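Long-range contact in BvnE (Penicillium brevicompactum, PDB 6U9I), which catalyses the stereoselective semipinacol rearrangement used in assembling the fungal brevianamide alkaloids: residues R95-L101 against E115-T121. Sequence-based numbering, arbitrary orientation.
Sequences RKVVMHL and EYMVVLT
His100 meets two residues of the opposite strand in different ways, and imidazole suits both: its NE2 donates to Glu115 OE1 at 2.7 Å, near the ring plane, while Met117 CE lies over one flat face in a CH-pi contact, 3.9 Å from the centroid. The carboxylate, met on its anti side, is turned 42° from the imidazole. With CG anti to the backbone N (chi1 -169°), the ring swings across to this partner, and Met117, unbranched and flexible, folds back over it through bends at chi2 and chi3. An alanine in place of His100 would probably leave Glu115 OE1 without this donor and the Met117 methyl without a flat surface to rest on. Farther along this face, the compact beta-branched pair Val98 and Val119 meets side by side (CG2 to CG2, 4.0 Å), and Lys96, long enough to bend at its last torsion, donates a hydrogen bond from NZ to Thr121 OG1 (2.8 Å). The other face is largely apolar: Met99 CE reaches Leu120 CD1 at 3.7 Å, and Leu101 CD1 crosses to Val118 CG2, while the Tyr116 hydroxyl hydrogen-bonds Ser103. Between the faces runs an antiparallel ladder. Arg52 N of the second subunit hydrogen-bonds Glu115 OE2. In this hairpin, strands 89-91 and 78-82 pair with 96-107, and 129-136 with 110-122; helix 14-31 packs on Val97 and Leu101.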
ATOM      1  N   ARG A  95      12.113  11.611  -1.833  1.00 15.94           N
ATOM      2  CA  ARG A  95      11.451  12.268  -0.700  1.00 14.51           C
ATOM      3  C   ARG A  95      10.131  11.583  -0.361  1.00 16.13           C
ATOM      4  O   ARG A  95       9.146  12.241  -0.016  1.00 14.25           O
ATOM      5  CB  ARG A  95      11.209  13.761  -0.958  1.00 19.20           C
ATOM      6  CG  ARG A  95      12.332  14.682  -0.529  1.00 26.70           C
ATOM      7  CD  ARG A  95      13.572  14.383  -1.281  1.00 28.99           C
ATOM      8  NE  ARG A  95      14.575  15.436  -1.185  1.00 27.47           N
ATOM      9  CZ  ARG A  95      15.739  15.364  -1.813  1.00 30.43           C
ATOM     10  NH1 ARG A  95      16.632  16.346  -1.714  1.00 28.44           N
ATOM     11  NH2 ARG A  95      16.011  14.283  -2.528  1.00 33.33           N
ATOM     12  N   LYS A  96      10.109  10.252  -0.433  1.00 14.32           N
ATOM     13  CA  LYS A  96       8.880   9.511  -0.185  1.00 12.71           C
ATOM     14  C   LYS A  96       9.028   8.644   1.058  1.00 15.28           C
ATOM     15  O   LYS A  96      10.113   8.130   1.346  1.00 15.54           O
ATOM     16  CB  LYS A  96       8.504   8.646  -1.372  1.00 15.69           C
ATOM     17  CG  LYS A  96       8.058   9.481  -2.571  1.00 15.64           C
ATOM     18  CD  LYS A  96       7.620   8.592  -3.704  1.00 17.00           C
ATOM     19  CE  LYS A  96       7.486   9.382  -4.998  1.00 19.39           C
ATOM     20  NZ  LYS A  96       6.223  10.203  -5.061  1.00 21.69           N
ATOM     21  N   VAL A  97       7.921   8.505   1.793  1.00 11.46           N
ATOM     22  CA  VAL A  97       7.839   7.592   2.937  1.00 12.37           C
ATOM     23  C   VAL A  97       6.580   6.754   2.780  1.00 13.66           C
ATOM     24  O   VAL A  97       5.484   7.305   2.632  1.00 14.48           O
ATOM     25  CB  VAL A  97       7.806   8.338   4.283  1.00 14.03           C
ATOM     26  CG1 VAL A  97       7.708   7.320   5.453  1.00 11.31           C
ATOM     27  CG2 VAL A  97       9.042   9.217   4.436  1.00 14.75           C
ATOM     28  N   VAL A  98       6.729   5.428   2.837  1.00 14.41           N
ATOM     29  CA  VAL A  98       5.600   4.504   2.721  1.00 11.85           C
ATOM     30  C   VAL A  98       5.322   3.901   4.092  1.00 12.61           C
ATOM     31  O   VAL A  98       6.257   3.485   4.782  1.00 14.40           O
ATOM     32  CB  VAL A  98       5.893   3.403   1.689  1.00 14.35           C
ATOM     33  CG1 VAL A  98       4.724   2.418   1.604  1.00 16.15           C
ATOM     34  CG2 VAL A  98       6.158   4.039   0.320  1.00 12.14           C
ATOM     35  N   MET A  99       4.046   3.845   4.483  1.00 13.08           N
ATOM     36  CA  MET A  99       3.681   3.298   5.787  1.00 14.45           C
ATOM     37  C   MET A  99       2.441   2.428   5.680  1.00 15.89           C
ATOM     38  O   MET A  99       1.435   2.818   5.083  1.00 14.74           O
ATOM     39  CB  MET A  99       3.438   4.401   6.819  1.00 14.24           C
ATOM     40  CG  MET A  99       4.724   5.151   7.173  1.00 21.73           C
ATOM     41  SD  MET A  99       4.504   6.343   8.492  1.00 19.53           S
ATOM     42  CE  MET A  99       3.400   7.513   7.713  1.00 19.46           C
ATOM     43  N   HIS A 100       2.528   1.256   6.297  1.00 13.55           N
ATOM     44  CA  HIS A 100       1.408   0.337   6.435  1.00 14.32           C
ATOM     45  C   HIS A 100       0.727   0.662   7.759  1.00 12.99           C
ATOM     46  O   HIS A 100       1.337   0.516   8.818  1.00 12.91           O
ATOM     47  CB  HIS A 100       1.948  -1.091   6.406  1.00 14.58           C
ATOM     48  CG  HIS A 100       0.903  -2.149   6.271  1.00 15.27           C
ATOM     49  ND1 HIS A 100       1.177  -3.480   6.502  1.00 16.82           N
ATOM     50  CD2 HIS A 100      -0.407  -2.085   5.928  1.00 13.92           C
ATOM     51  CE1 HIS A 100       0.079  -4.193   6.309  1.00 20.36           C
ATOM     52  NE2 HIS A 100      -0.897  -3.371   5.959  1.00 15.67           N
ATOM     53  N   LEU A 101      -0.524   1.127   7.704  1.00 13.01           N
ATOM     54  CA  LEU A 101      -1.181   1.755   8.846  1.00 14.13           C
ATOM     55  C   LEU A 101      -2.492   1.067   9.191  1.00 15.54           C
ATOM     56  O   LEU A 101      -3.182   0.530   8.323  1.00 16.28           O
ATOM     57  CB  LEU A 101      -1.492   3.237   8.577  1.00 13.24           C
ATOM     58  CG  LEU A 101      -0.327   4.162   8.221  1.00 12.42           C
ATOM     59  CD1 LEU A 101      -0.834   5.583   7.943  1.00 15.28           C
ATOM     60  CD2 LEU A 101       0.747   4.178   9.308  1.00 13.75           C
ATOM     61  N   GLU A 115      -7.473  -0.285   7.384  1.00 15.31           N
ATOM     62  CA  GLU A 115      -6.077  -0.611   7.126  1.00 12.90           C
ATOM     63  C   GLU A 115      -5.676   0.042   5.815  1.00 15.65           C
ATOM     64  O   GLU A 115      -6.453   0.030   4.853  1.00 15.51           O
ATOM     65  CB  GLU A 115      -5.869  -2.132   7.052  1.00 15.30           C
ATOM     66  CG  GLU A 115      -4.431  -2.571   6.783  1.00 15.28           C
ATOM     67  CD  GLU A 115      -4.305  -4.080   6.618  1.00 19.00           C
ATOM     68  OE1 GLU A 115      -3.276  -4.547   6.073  1.00 17.55           O
ATOM     69  OE2 GLU A 115      -5.236  -4.807   7.041  1.00 20.33           O
ATOM     70  N   TYR A 116      -4.475   0.620   5.771  1.00 13.53           N
ATOM     71  CA  TYR A 116      -4.059   1.389   4.604  1.00 14.00           C
ATOM     72  C   TYR A 116      -2.595   1.147   4.294  1.00 15.67           C
ATOM     73  O   TYR A 116      -1.791   0.864   5.185  1.00 13.94           O
ATOM     74  CB  TYR A 116      -4.225   2.903   4.783  1.00 17.54           C
ATOM     75  CG  TYR A 116      -5.430   3.326   5.569  1.00 19.24           C
ATOM     76  CD1 TYR A 116      -5.442   3.208   6.959  1.00 21.79           C
ATOM     77  CD2 TYR A 116      -6.549   3.855   4.939  1.00 31.08           C
ATOM     78  CE1 TYR A 116      -6.528   3.591   7.687  1.00 26.76           C
ATOM     79  CE2 TYR A 116      -7.661   4.242   5.678  1.00 25.24           C
ATOM     80  CZ  TYR A 116      -7.637   4.109   7.044  1.00 24.30           C
ATOM     81  OH  TYR A 116      -8.721   4.492   7.817  1.00 34.88           O
ATOM     82  N   MET A 117      -2.251   1.326   3.024  1.00 12.59           N
ATOM     83  CA  MET A 117      -0.879   1.581   2.605  1.00 12.90           C
ATOM     84  C   MET A 117      -0.829   3.022   2.117  1.00 15.13           C
ATOM     85  O   MET A 117      -1.519   3.380   1.154  1.00 14.91           O
ATOM     86  CB  MET A 117      -0.437   0.605   1.512  1.00 16.10           C
ATOM     87  CG  MET A 117       1.066   0.519   1.304  1.00 20.73           C
ATOM     88  SD  MET A 117       1.942  -0.264   2.684  1.00 21.50           S
ATOM     89  CE  MET A 117       1.298  -1.929   2.640  1.00 21.83           C
ATOM     90  N   VAL A 118      -0.026   3.853   2.780  1.00 13.01           N
ATOM     91  CA  VAL A 118       0.055   5.281   2.492  0.66 12.84           C
ATOM     92  C   VAL A 118       1.420   5.594   1.894  1.00 14.59           C
ATOM     93  O   VAL A 118       2.442   5.055   2.335  1.00 15.17           O
ATOM     94  CB  VAL A 118      -0.208   6.094   3.780  0.66 15.39           C
ATOM     95  CG1 VAL A 118       0.238   7.537   3.640  0.66 19.03           C
ATOM     96  CG2 VAL A 118      -1.692   6.008   4.148  0.66 12.57           C
ATOM     97  N   VAL A 119       1.438   6.458   0.875  1.00 13.67           N
ATOM     98  CA  VAL A 119       2.677   6.961   0.286  1.00 11.97           C
ATOM     99  C   VAL A 119       2.681   8.472   0.481  1.00 14.48           C
ATOM    100  O   VAL A 119       1.876   9.182  -0.135  1.00 17.00           O
ATOM    101  CB  VAL A 119       2.809   6.611  -1.200  1.00 15.57           C
ATOM    102  CG1 VAL A 119       4.146   7.146  -1.744  1.00 14.12           C
ATOM    103  CG2 VAL A 119       2.664   5.101  -1.424  1.00 15.10           C
ATOM    104  N   LEU A 120       3.549   8.954   1.370  1.00 12.21           N
ATOM    105  CA  LEU A 120       3.768  10.380   1.574  1.00 13.88           C
ATOM    106  C   LEU A 120       4.909  10.838   0.673  1.00 14.53           C
ATOM    107  O   LEU A 120       5.958  10.190   0.620  1.00 15.52           O
ATOM    108  CB  LEU A 120       4.117  10.676   3.034  1.00 15.22           C
ATOM    109  CG  LEU A 120       3.180  10.147   4.127  1.00 15.66           C
ATOM    110  CD1 LEU A 120       3.723  10.488   5.513  1.00 16.86           C
ATOM    111  CD2 LEU A 120       1.819  10.756   3.961  1.00 19.27           C
ATOM    112  N   THR A 121       4.713  11.948  -0.033  1.00 14.39           N
ATOM    113  CA  THR A 121       5.812  12.618  -0.721  1.00 10.78           C
ATOM    114  C   THR A 121       6.010  13.981  -0.076  1.00 13.03           C
ATOM    115  O   THR A 121       5.038  14.713   0.143  1.00 14.29           O
ATOM    116  CB  THR A 121       5.533  12.802  -2.221  1.00 13.86           C
ATOM    117  OG1 THR A 121       5.161  11.542  -2.795  1.00 15.72           O
ATOM    118  CG2 THR A 121       6.793  13.315  -2.924  1.00 13.90           C
TER